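PDB 4I3B: bilirubin-inducible fluorescent protein UnaG from Anguilla japonica, which binds unconjugated bilirubin with high affinity inside a beta-barrel and, with the pigment bound, emits green fluorescence when excited. Local coordinates for residues A[73-78]-A[97-102]; A[101-106]-A[123-128]; A[110-113]-A[118-121]. All coordinates share one frame; numbering follows the deposited sequence.

Contact 1: residues A[73-78]-A[97-102]. With BLR (3-[5-[(Z)-(4-ethenyl-3-methyl-5-oxidanylidene-pyrrol-2-ylidene)methyl]-2-[[5-[(Z)-(3-ethenyl-4-methyl-5-oxidanylidene-pyrrol-2-ylidene)methyl]-3-(3-hydroxy-3-oxopropyl)-4-methyl-1H-pyrrol-2-yl]methyl]-4-methyl-1H-pyrrol-3-yl]propanoic acid), chain G.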
loop_
_atom_site.group_PDB
_atom_site.type_symbol
_atom_site.label_atom_id
_atom_site.label_comp_id
_atom_site.label_asym_id
_atom_site.label_seq_id
_atom_site.Cartn_x
_atom_site.Cartn_y
_atom_site.Cartn_z
ATOM N N GLU A 73 -7.553 12.098 8.103
ATOM C CA GLU A 73 -7.665 13.240 7.204
ATOM C C GLU A 73 -7.560 12.793 5.753
ATOM O O GLU A 73 -6.548 12.242 5.332
ATOM C CB GLU A 73 -6.585 14.291 7.511
ATOM C CG GLU A 73 -6.640 15.550 6.612
ATOM C CD GLU A 73 -5.442 16.473 6.788
ATOM O OE1 GLU A 73 -5.646 17.619 7.250
ATOM O OE2 GLU A 73 -4.308 16.072 6.432
ATOM N N GLU A 74 -8.608 13.029 4.982
ATOM C CA GLU A 74 -8.605 12.675 3.575
ATOM C C GLU A 74 -7.541 13.463 2.810
ATOM O O GLU A 74 -7.287 14.647 3.075
ATOM C CB GLU A 74 -10.000 12.942 3.006
ATOM C CG GLU A 74 -10.162 12.504 1.571
ATOM C CD GLU A 74 -11.588 12.737 1.078
ATOM O OE1 GLU A 74 -12.431 11.826 1.248
ATOM O OE2 GLU A 74 -11.868 13.821 0.533
ATOM N N PHE A 75 -6.929 12.806 1.830
ATOM C CA PHE A 75 -5.916 13.456 1.011
ATOM C C PHE A 75 -5.986 12.975 -0.431
ATOM O O PHE A 75 -6.528 11.909 -0.720
ATOM C CB PHE A 75 -4.506 13.244 1.584
ATOM C CG PHE A 75 -4.060 11.798 1.666
ATOM C CD1 PHE A 75 -4.521 10.966 2.695
ATOM C CD2 PHE A 75 -3.171 11.263 0.723
ATOM C CE1 PHE A 75 -4.092 9.646 2.792
ATOM C CE2 PHE A 75 -2.757 9.935 0.813
ATOM C CZ PHE A 75 -3.217 9.126 1.850
ATOM N N ASP A 76 -5.466 13.791 -1.353
ATOM C CA ASP A 76 -5.416 13.413 -2.753
ATOM C C ASP A 76 -4.251 12.458 -2.999
ATOM O O ASP A 76 -3.168 12.688 -2.491
ATOM C CB ASP A 76 -5.191 14.653 -3.643
ATOM C CG ASP A 76 -6.382 15.597 -3.677
ATOM O OD1 ASP A 76 -7.515 15.142 -3.540
ATOM O OD2 ASP A 76 -6.187 16.812 -3.874
ATOM N N GLU A 77 -4.477 11.426 -3.802
ATOM C CA GLU A 77 -3.407 10.520 -4.194
ATOM C C GLU A 77 -3.403 10.368 -5.711
ATOM O O GLU A 77 -4.442 10.422 -6.363
ATOM C CB GLU A 77 -3.611 9.153 -3.520
ATOM C CG GLU A 77 -2.404 8.196 -3.647
ATOM C CD GLU A 77 -2.601 6.878 -2.902
ATOM O OE1 GLU A 77 -3.552 6.759 -2.086
ATOM O OE2 GLU A 77 -1.803 5.939 -3.138
ATOM N N PHE A 78 -2.220 10.141 -6.256
ATOM C CA PHE A 78 -1.990 9.998 -7.692
ATOM C C PHE A 78 -1.208 8.710 -7.890
ATOM O O PHE A 78 -0.015 8.720 -8.144
ATOM C CB PHE A 78 -1.240 11.239 -8.214
ATOM C CG PHE A 78 -1.956 12.508 -7.843
ATOM C CD1 PHE A 78 -3.038 12.936 -8.595
ATOM C CD2 PHE A 78 -1.614 13.208 -6.699
ATOM C CE1 PHE A 78 -3.729 14.075 -8.246
ATOM C CE2 PHE A 78 -2.302 14.338 -6.331
ATOM C CZ PHE A 78 -3.350 14.776 -7.101
ATOM N N LEU A 97 -3.813 -0.947 10.526
ATOM C CA LEU A 97 -3.865 0.324 9.816
ATOM C C LEU A 97 -4.666 0.072 8.574
ATOM O O LEU A 97 -4.315 -0.806 7.764
ATOM C CB LEU A 97 -2.469 0.787 9.454
ATOM C CG LEU A 97 -2.348 2.206 8.952
ATOM C CD1 LEU A 97 -2.588 3.202 10.115
ATOM C CD2 LEU A 97 -0.980 2.343 8.308
ATOM N N VAL A 98 -5.752 0.815 8.420
ATOM C CA VAL A 98 -6.686 0.594 7.321
ATOM C C VAL A 98 -6.745 1.799 6.403
ATOM O O VAL A 98 -6.989 2.920 6.849
ATOM C CB VAL A 98 -8.082 0.286 7.847
ATOM C CG1 VAL A 98 -9.041 0.145 6.698
ATOM C CG2 VAL A 98 -8.054 -0.960 8.710
ATOM N N TYR A 99 -6.493 1.557 5.126
ATOM C CA TYR A 99 -6.300 2.589 4.110
ATOM C C TYR A 99 -7.385 2.402 3.056
ATOM O O TYR A 99 -7.522 1.302 2.488
ATOM C CB TYR A 99 -4.904 2.364 3.514
ATOM C CG TYR A 99 -4.302 3.434 2.628
ATOM C CD1 TYR A 99 -4.893 3.865 1.439
ATOM C CD2 TYR A 99 -3.080 3.987 2.977
ATOM C CE1 TYR A 99 -4.239 4.834 0.596
ATOM C CE2 TYR A 99 -2.458 4.918 2.175
ATOM C CZ TYR A 99 -3.019 5.337 1.001
ATOM O OH TYR A 99 -2.343 6.256 0.232
ATOM N N VAL A 100 -8.193 3.440 2.846
ATOM C CA VAL A 100 -9.301 3.348 1.883
ATOM C C VAL A 100 -9.123 4.405 0.813
ATOM O O VAL A 100 -8.868 5.577 1.116
ATOM C CB VAL A 100 -10.681 3.514 2.560
ATOM C CG1 VAL A 100 -11.829 3.519 1.505
ATOM C CG2 VAL A 100 -10.876 2.426 3.602
ATOM N N GLN A 101 -9.236 3.973 -0.448
ATOM C CA GLN A 101 -9.240 4.861 -1.601
ATOM C C GLN A 101 -10.617 4.877 -2.249
ATOM O O GLN A 101 -11.221 3.806 -2.436
ATOM C CB GLN A 101 -8.220 4.377 -2.632
ATOM C CG GLN A 101 -6.771 4.499 -2.186
ATOM C CD GLN A 101 -5.825 3.806 -3.131
ATOM O OE1 GLN A 101 -6.208 2.843 -3.795
ATOM N NE2 GLN A 101 -4.590 4.272 -3.192
ATOM N N LYS A 102 -11.074 6.084 -2.600
ATOM C CA LYS A 102 -12.344 6.273 -3.283
ATOM C C LYS A 102 -12.123 7.045 -4.566
ATOM O O LYS A 102 -11.401 8.041 -4.576
ATOM C CB LYS A 102 -13.290 7.090 -2.406
ATOM C CG LYS A 102 -13.607 6.402 -1.086
ATOM C CD LYS A 102 -14.434 7.288 -0.172
ATOM C CE LYS A 102 -14.367 6.795 1.270
ATOM N NZ LYS A 102 -14.841 7.818 2.274
HETATM C CHA BLR G . 3.322 -0.311 -2.705
HETATM N NA BLR G . 2.594 0.899 -0.607
HETATM C C1A BLR G . 2.901 0.925 -1.931
HETATM C C2A BLR G . 2.644 2.192 -2.430
HETATM C C3A BLR G . 2.152 2.943 -1.362
HETATM C C4A BLR G . 2.137 2.121 -0.243
HETATM C CMA BLR G . 1.735 4.383 -1.399
HETATM C CAA BLR G . 2.874 2.651 -3.836
HETATM C CBA BLR G . 1.631 2.727 -4.630
HETATM C CGA BLR G . 1.842 3.216 -6.018
HETATM O O1A BLR G . 2.956 3.077 -6.601
HETATM O O2A BLR G . 0.848 3.817 -6.566
HETATM C CHB BLR G . 1.699 2.550 1.096
HETATM N NB BLR G . 2.651 0.758 2.479
HETATM C C1B BLR G . 1.933 1.962 2.313
HETATM C C2B BLR G . 1.497 2.398 3.579
HETATM C C3B BLR G . 1.893 1.606 4.508
HETATM C C4B BLR G . 2.668 0.418 3.959
HETATM C CMB BLR G . 0.683 3.664 3.767
HETATM O OB BLR G . 3.196 -0.527 4.434
HETATM C CAB BLR G . 1.660 1.730 5.968
HETATM C CBB BLR G . 2.106 0.835 6.901
HETATM N NC BLR G . 3.269 -0.719 -7.971
HETATM C C1C BLR G . 3.906 -0.562 -9.361
HETATM C C2C BLR G . 2.691 -0.368 -10.201
HETATM C C3C BLR G . 1.610 -0.384 -9.498
HETATM C C4C BLR G . 1.848 -0.577 -8.149
HETATM C CMC BLR G . 2.838 -0.138 -11.667
HETATM O OC BLR G . 5.076 -0.634 -9.617
HETATM C CAC BLR G . 0.240 -0.174 -9.998
HETATM C CBC BLR G . -0.192 -0.650 -11.192
HETATM C CHD BLR G . 0.960 -0.642 -7.125
HETATM N ND BLR G . 2.442 -0.515 -5.041
HETATM C C1D BLR G . 1.270 -0.663 -5.687
HETATM C C2D BLR G . 0.234 -0.852 -4.651
HETATM C C3D BLR G . 0.840 -0.817 -3.422
HETATM C C4D BLR G . 2.279 -0.569 -3.619
HETATM C CMD BLR G . -1.206 -1.069 -4.979
HETATM C CAD BLR G . 0.131 -0.942 -2.101
HETATM C CBD BLR G . 0.278 -2.347 -1.551
HETATM C CGD BLR G . 1.571 -2.507 -0.837
HETATM O O1D BLR G . 2.369 -3.379 -1.223
HETATM O O2D BLR G . 1.855 -1.813 0.166
HETATM O O HOH W 1 -12.198 9.548 2.479
#
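One oxygen of a buried carboxylate takes two donors from opposite faces of its own plane: Tyr99 and Gln101 both bond to OE1 of Glu77, and neither approaches in that plane. The Tyr99 hydroxyl, OH, donates to Glu77 OE1 over 2.7 Å, standing well above the carboxylate plane. From the other face, Gln101 NE2 reaches the same OE1 at 2.9 Å with an N-H...O angle of 162°, the oxygen lying close to the plane of the glutamine amide. The acid delivers this oxygen at full stretch, with CG anti to the backbone N (chi1 -169°) and the chain extended beyond it. A further bond, between Ser88 OG and OE1, adds a third grip; three bonds therefore hold OE1 in place, and this many polar partners would probably stabilise the charged form of the acid.

The two strands are not sheet neighbours. Strands 75-77 and 97-102 run at 72° to each other with their axes 9.1 Å apart, and strand 86-93 lies between them in the antiparallel wall of the lipocalin-type, fatty-acid-binding-protein barrel. Only side chains bridge that span. Glu77 and Tyr99 also both pack on Val67 of strand 64-70. The Phe75 ring supplies an apolar side, crossing Tyr99 at about a right angle; its CZ lies 3.4 Å from Tyr99 OH, with the hydroxyl at the phenyl edge.

The same tyrosine also borders the pigment pocket, where its CE2 is 3.7 Å from the bilirubin methyl CMB. Leu97 lines the pocket further along the strand through CD2, 3.6 Å from the ligand's CAB. On the exposed side, one water joins the flank, donating to Glu74 OE1 at 2.6 Å and accepting from Lys102 NZ.

Contact 2: residues A[101-106]-A[123-128]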
loop_
_atom_site.group_PDB
_atom_site.type_symbol
_atom_site.label_atom_id
_atom_site.label_comp_id
_atom_site.label_asym_id
_atom_site.label_seq_id
_atom_site.Cartn_x
_atom_site.Cartn_y
_atom_site.Cartn_z
ATOM N N GLN A 101 -9.236 3.973 -0.448
ATOM C CA GLN A 101 -9.240 4.861 -1.601
ATOM C C GLN A 101 -10.617 4.877 -2.249
ATOM O O GLN A 101 -11.221 3.806 -2.436
ATOM C CB GLN A 101 -8.220 4.377 -2.632
ATOM C CG GLN A 101 -6.771 4.499 -2.186
ATOM C CD GLN A 101 -5.825 3.806 -3.131
ATOM O OE1 GLN A 101 -6.208 2.843 -3.795
ATOM N NE2 GLN A 101 -4.590 4.272 -3.192
ATOM N N LYS A 102 -11.074 6.084 -2.600
ATOM C CA LYS A 102 -12.344 6.273 -3.283
ATOM C C LYS A 102 -12.123 7.045 -4.566
ATOM O O LYS A 102 -11.401 8.041 -4.576
ATOM C CB LYS A 102 -13.290 7.090 -2.406
ATOM C CG LYS A 102 -13.607 6.402 -1.086
ATOM C CD LYS A 102 -14.434 7.288 -0.172
ATOM C CE LYS A 102 -14.367 6.795 1.270
ATOM N NZ LYS A 102 -14.841 7.818 2.274
ATOM N N TRP A 103 -12.735 6.594 -5.663
ATOM C CA TRP A 103 -12.544 7.237 -6.951
ATOM C C TRP A 103 -13.652 6.755 -7.847
ATOM O O TRP A 103 -14.040 5.594 -7.781
ATOM C CB TRP A 103 -11.166 6.889 -7.562
ATOM C CG TRP A 103 -11.117 5.544 -8.244
ATOM C CD1 TRP A 103 -11.136 5.305 -9.582
ATOM C CD2 TRP A 103 -11.076 4.257 -7.613
ATOM N NE1 TRP A 103 -11.116 3.947 -9.831
ATOM C CE2 TRP A 103 -11.102 3.286 -8.638
ATOM C CE3 TRP A 103 -11.047 3.829 -6.289
ATOM C CZ2 TRP A 103 -11.070 1.928 -8.372
ATOM C CZ3 TRP A 103 -11.028 2.478 -6.025
ATOM C CH2 TRP A 103 -11.011 1.537 -7.069
ATOM N N ASP A 104 -14.216 7.658 -8.640
ATOM C CA ASP A 104 -15.229 7.277 -9.625
ATOM C C ASP A 104 -16.363 6.429 -9.023
ATOM O O ASP A 104 -16.866 5.512 -9.662
ATOM C CB ASP A 104 -14.565 6.506 -10.771
ATOM C CG ASP A 104 -15.472 6.342 -11.986
ATOM O OD1 ASP A 104 -16.315 7.236 -12.251
ATOM O OD2 ASP A 104 -15.323 5.312 -12.684
ATOM N N GLY A 105 -16.747 6.723 -7.789
ATOM C CA GLY A 105 -17.828 5.984 -7.144
ATOM C C GLY A 105 -17.456 4.583 -6.644
ATOM O O GLY A 105 -18.310 3.837 -6.145
ATOM N N LYS A 106 -16.189 4.207 -6.788
ATOM C CA LYS A 106 -15.683 2.926 -6.349
ATOM C C LYS A 106 -14.841 3.094 -5.065
ATOM O O LYS A 106 -14.440 4.200 -4.724
ATOM C CB LYS A 106 -14.793 2.337 -7.447
ATOM C CG LYS A 106 -15.526 2.135 -8.759
ATOM C CD LYS A 106 -14.537 1.828 -9.860
ATOM C CE LYS A 106 -15.221 1.661 -11.199
ATOM N NZ LYS A 106 -14.248 1.524 -12.320
ATOM N N LEU A 123 -5.447 -6.700 0.388
ATOM C CA LEU A 123 -5.996 -5.755 -0.556
ATOM C C LEU A 123 -7.301 -6.279 -1.083
ATOM O O LEU A 123 -7.374 -7.410 -1.572
ATOM C CB LEU A 123 -5.055 -5.548 -1.741
ATOM C CG LEU A 123 -3.593 -5.177 -1.451
ATOM C CD1 LEU A 123 -2.676 -6.368 -1.054
ATOM C CD2 LEU A 123 -2.998 -4.497 -2.667
ATOM N N THR A 124 -8.343 -5.467 -1.023
ATOM C CA THR A 124 -9.661 -5.890 -1.463
ATOM C C THR A 124 -10.273 -4.901 -2.443
ATOM O O THR A 124 -10.369 -3.707 -2.141
ATOM C CB THR A 124 -10.607 -6.052 -0.265
ATOM O OG1 THR A 124 -10.045 -6.970 0.676
ATOM C CG2 THR A 124 -11.957 -6.585 -0.714
ATOM N N MET A 125 -10.702 -5.410 -3.595
ATOM C CA MET A 125 -11.478 -4.629 -4.545
ATOM C C MET A 125 -12.654 -5.491 -4.944
ATOM O O MET A 125 -12.513 -6.435 -5.714
ATOM C CB MET A 125 -10.634 -4.261 -5.764
ATOM C CG MET A 125 -11.434 -3.588 -6.852
ATOM S SD MET A 125 -12.211 -2.063 -6.249
ATOM C CE MET A 125 -13.080 -1.553 -7.733
ATOM N N GLY A 126 -13.829 -5.182 -4.400
ATOM C CA GLY A 126 -14.985 -6.054 -4.596
ATOM C C GLY A 126 -14.688 -7.473 -4.135
ATOM O O GLY A 126 -14.333 -7.690 -2.984
ATOM N N ASP A 127 -14.816 -8.427 -5.051
ATOM C CA ASP A 127 -14.602 -9.832 -4.745
ATOM C C ASP A 127 -13.134 -10.255 -4.927
ATOM O O ASP A 127 -12.773 -11.399 -4.626
ATOM C CB ASP A 127 -15.515 -10.700 -5.631
ATOM C CG ASP A 127 -16.995 -10.495 -5.332
ATOM O OD1 ASP A 127 -17.320 -10.055 -4.210
ATOM O OD2 ASP A 127 -17.833 -10.794 -6.214
ATOM N N VAL A 128 -12.286 -9.353 -5.418
ATOM C CA VAL A 128 -10.913 -9.695 -5.710
ATOM C C VAL A 128 -10.053 -9.307 -4.531
ATOM O O VAL A 128 -10.030 -8.147 -4.110
ATOM C CB VAL A 128 -10.426 -8.929 -6.948
ATOM C CG1 VAL A 128 -8.973 -9.277 -7.265
ATOM C CG2 VAL A 128 -11.322 -9.246 -8.133
#
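The Trp103 indole, approached by the thioether of Met125, has the CB of Lys106 on one face, 3.7 Å above the ring plane and displaced from its middle to the periphery, while Gln101 O lies in plane at its edge. Met125 comes from the direction opposite to the indole and meets the far corner of its six-membered ring. The sulfur SD sits 5.2 Å from the centroid of that ring and 76° off its normal, an edge-on Met-aromatic contact. The methyl CE extends past the sulfur and approaches obliquely, 3.8 Å from Trp103 CH2. Met125 sends CG out opposite its own backbone nitrogen (chi1 173°) and then bends at chi2, which brings the sulfur to the ring edge. Lys106 joins in only loosely, its CD being 4.3 Å from Met125 CE, and its ammonium runs on to a long salt bridge with Asp104.

Each partner is carried by a tight beta turn. Residues 103-106 form a type I' turn, closed by Lys106 N to Trp103 O at 2.7 Å and by Trp103 N to Lys106 O at 3.1 Å. Residues 125-128 form a type II' turn, in which Gly126 has a positive phi of 56°. The contact is therefore between two hairpin ends of the barrel, joined by apolar and sulfur-aromatic packing away from the bilirubin.

Strand 106-115 separates strands 96-103 and 118-125 in the sheet. Arg83 makes a cation-pi contact with Trp103, which also packs on Val86 of strand 86-93, and Met125 rests on Tyr20 and Ala23 of helix 17-23.

Contact 3: residues A[110-113]-A[118-121]. With BLR (3-[5-[(Z)-(4-ethenyl-3-methyl-5-oxidanylidene-pyrrol-2-ylidene)methyl]-2-[[5-[(Z)-(3-ethenyl-4-methyl-5-oxidanylidene-pyrrol-2-ylidene)methyl]-3-(3-hydroxy-3-oxopropyl)-4-methyl-1H-pyrrol-2-yl]methyl]-4-methyl-1H-pyrrol-3-yl]propanoic acid), chain G.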
loop_
_atom_site.group_PDB
_atom_site.type_symbol
_atom_site.label_atom_id
_atom_site.label_comp_id
_atom_site.label_asym_id
_atom_site.label_seq_id
_atom_site.Cartn_x
_atom_site.Cartn_y
_atom_site.Cartn_z
ATOM N N TYR A 110 -7.023 -1.404 1.861
ATOM C CA TYR A 110 -5.790 -2.095 2.240
ATOM C C TYR A 110 -5.756 -2.181 3.748
ATOM O O TYR A 110 -5.850 -1.163 4.419
ATOM C CB TYR A 110 -4.562 -1.320 1.779
ATOM C CG TYR A 110 -4.588 -0.841 0.376
ATOM C CD1 TYR A 110 -5.389 0.243 0.003
ATOM C CD2 TYR A 110 -3.811 -1.457 -0.610
ATOM C CE1 TYR A 110 -5.414 0.686 -1.299
ATOM C CE2 TYR A 110 -3.833 -1.008 -1.906
ATOM C CZ TYR A 110 -4.613 0.068 -2.257
ATOM O OH TYR A 110 -4.607 0.497 -3.563
ATOM N N VAL A 111 -5.604 -3.388 4.291
ATOM C CA VAL A 111 -5.507 -3.597 5.741
ATOM C C VAL A 111 -4.084 -4.070 6.002
ATOM O O VAL A 111 -3.635 -5.066 5.419
ATOM C CB VAL A 111 -6.527 -4.626 6.261
ATOM C CG1 VAL A 111 -6.352 -4.866 7.737
ATOM C CG2 VAL A 111 -7.977 -4.201 5.936
ATOM N N ARG A 112 -3.392 -3.372 6.894
ATOM C CA ARG A 112 -2.000 -3.624 7.211
ATOM C C ARG A 112 -1.839 -3.954 8.691
ATOM O O ARG A 112 -2.361 -3.275 9.566
ATOM C CB ARG A 112 -1.140 -2.424 6.793
ATOM C CG ARG A 112 -1.061 -2.307 5.274
ATOM C CD ARG A 112 -0.275 -1.109 4.845
ATOM N NE ARG A 112 -0.098 -1.061 3.401
ATOM C CZ ARG A 112 -0.742 -0.256 2.557
ATOM N NH1 ARG A 112 -1.688 0.595 2.957
ATOM N NH2 ARG A 112 -0.440 -0.322 1.273
ATOM N N GLU A 113 -1.062 -5.004 8.946
ATOM C CA GLU A 113 -0.861 -5.538 10.285
ATOM C C GLU A 113 0.546 -6.110 10.359
ATOM O O GLU A 113 1.105 -6.500 9.330
ATOM C CB GLU A 113 -1.846 -6.688 10.542
ATOM C CG GLU A 113 -3.151 -6.630 9.704
ATOM C CD GLU A 113 -4.060 -7.849 9.883
ATOM O OE1 GLU A 113 -4.539 -8.421 8.850
ATOM O OE2 GLU A 113 -4.295 -8.239 11.061
ATOM N N LYS A 118 6.494 -9.558 10.374
ATOM C CA LYS A 118 6.318 -9.177 8.978
ATOM C C LYS A 118 5.119 -8.263 8.785
ATOM O O LYS A 118 4.096 -8.420 9.430
ATOM C CB LYS A 118 6.128 -10.403 8.094
ATOM C CG LYS A 118 7.341 -11.320 8.034
ATOM C CD LYS A 118 7.377 -12.104 6.722
ATOM C CE LYS A 118 8.470 -13.176 6.716
ATOM N NZ LYS A 118 9.261 -13.253 5.431
ATOM N N LEU A 119 5.254 -7.320 7.871
ATOM C CA LEU A 119 4.176 -6.398 7.545
ATOM C C LEU A 119 3.318 -7.060 6.474
ATOM O O LEU A 119 3.773 -7.347 5.365
ATOM C CB LEU A 119 4.739 -5.059 7.065
ATOM C CG LEU A 119 3.805 -3.841 7.043
ATOM C CD1 LEU A 119 4.590 -2.599 6.673
ATOM C CD2 LEU A 119 2.617 -3.995 6.097
ATOM N N VAL A 120 2.063 -7.331 6.817
ATOM C CA VAL A 120 1.157 -8.050 5.940
ATOM C C VAL A 120 0.056 -7.105 5.492
ATOM O O VAL A 120 -0.601 -6.485 6.327
ATOM C CB VAL A 120 0.572 -9.288 6.656
ATOM C CG1 VAL A 120 -0.357 -10.025 5.717
ATOM C CG2 VAL A 120 1.691 -10.213 7.169
ATOM N N VAL A 121 -0.134 -6.991 4.177
ATOM C CA VAL A 121 -1.193 -6.158 3.596
ATOM C C VAL A 121 -2.194 -7.058 2.871
ATOM O O VAL A 121 -1.804 -7.850 2.013
ATOM C CB VAL A 121 -0.621 -5.035 2.692
ATOM C CG1 VAL A 121 0.249 -5.529 1.551
ATOM C CG2 VAL A 121 -1.741 -4.172 2.157
HETATM C CHA BLR G . 3.322 -0.311 -2.705
HETATM N NA BLR G . 2.594 0.899 -0.607
HETATM C C1A BLR G . 2.901 0.925 -1.931
HETATM C C2A BLR G . 2.644 2.192 -2.430
HETATM C C3A BLR G . 2.152 2.943 -1.362
HETATM C C4A BLR G . 2.137 2.121 -0.243
HETATM C CMA BLR G . 1.735 4.383 -1.399
HETATM C CAA BLR G . 2.874 2.651 -3.836
HETATM C CBA BLR G . 1.631 2.727 -4.630
HETATM C CGA BLR G . 1.842 3.216 -6.018
HETATM O O1A BLR G . 2.956 3.077 -6.601
HETATM O O2A BLR G . 0.848 3.817 -6.566
HETATM C CHB BLR G . 1.699 2.550 1.096
HETATM N NB BLR G . 2.651 0.758 2.479
HETATM C C1B BLR G . 1.933 1.962 2.313
HETATM C C2B BLR G . 1.497 2.398 3.579
HETATM C C3B BLR G . 1.893 1.606 4.508
HETATM C C4B BLR G . 2.668 0.418 3.959
HETATM C CMB BLR G . 0.683 3.664 3.767
HETATM O OB BLR G . 3.196 -0.527 4.434
HETATM C CAB BLR G . 1.660 1.730 5.968
HETATM C CBB BLR G . 2.106 0.835 6.901
HETATM N NC BLR G . 3.269 -0.719 -7.971
HETATM C C1C BLR G . 3.906 -0.562 -9.361
HETATM C C2C BLR G . 2.691 -0.368 -10.201
HETATM C C3C BLR G . 1.610 -0.384 -9.498
HETATM C C4C BLR G . 1.848 -0.577 -8.149
HETATM C CMC BLR G . 2.838 -0.138 -11.667
HETATM O OC BLR G . 5.076 -0.634 -9.617
HETATM C CAC BLR G . 0.240 -0.174 -9.998
HETATM C CBC BLR G . -0.192 -0.650 -11.192
HETATM C CHD BLR G . 0.960 -0.642 -7.125
HETATM N ND BLR G . 2.442 -0.515 -5.041
HETATM C C1D BLR G . 1.270 -0.663 -5.687
HETATM C C2D BLR G . 0.234 -0.852 -4.651
HETATM C C3D BLR G . 0.840 -0.817 -3.422
HETATM C C4D BLR G . 2.279 -0.569 -3.619
HETATM C CMD BLR G . -1.206 -1.069 -4.979
HETATM C CAD BLR G . 0.131 -0.942 -2.101
HETATM C CBD BLR G . 0.278 -2.347 -1.551
HETATM C CGD BLR G . 1.571 -2.507 -0.837
HETATM O O1D BLR G . 2.369 -3.379 -1.223
HETATM O O2D BLR G . 1.855 -1.813 0.166
#
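Arg112 lies alongside Val121, pointing the same way into the barrel, and its guanidinium is held between protein and pigment. Val121 CG2 covers one face; over the opposite face comes a terminal lactam ring of bilirubin, whose C1B sits 3.4 Å above the guanidinium plane at its centre. Arg112 NH2 donates to the propionate oxygen O2D of the ligand over 3.0 Å, a nearly straight bond at 165°. A leucine in place of Arg112 would probably leave propionate O2D without its arginine donor and the lactam ring without its flat polar cover.

The shaft starts with CG opposite the carbonyl carbon (chi1 -70°) and runs extended to NE, which carries the guanidinium out to the pigment. Arg112 CG packs 3.7 Å from Val121 CG2 and 4.1 Å from Leu119 CD2. Beneath these, the backbone fixes the register. Arg112 and Val121 are an antiparallel non-hydrogen-bonded pair, whereas Glu113 and Val120 are hydrogen-bonded, with Val120 N to Glu113 O at 2.8 Å and Glu113 N to Val120 O at 3.0 Å.

Strand 96-103 flanks the hairpin on one side, where Tyr99 touches Arg112; on the other, strand 128-135 brings Arg132, another bilirubin-binding residue, against Val121.

Contacts 1 and 3 both border the bilirubin and both hold a buried charged side chain, but in contact 1 the acid is met by protein donors, whereas in contact 3 the arginine bonds the ligand itself. Only contact 3 joins adjacent strands through backbone hydrogen bonds; in contact 1, and in the Trp103-Met125 pair of contact 2, side chains reach past an intervening strand. Contact 2 lies nearer the surface, at the hairpin ends, and is apolar. It shares strand 96-103 with contact 1 and strand 118-125 with contact 3. Gln101, whose NE2 serves contact 1, takes Tyr110 OH of contact 3 on its OE1 at 2.9 Å.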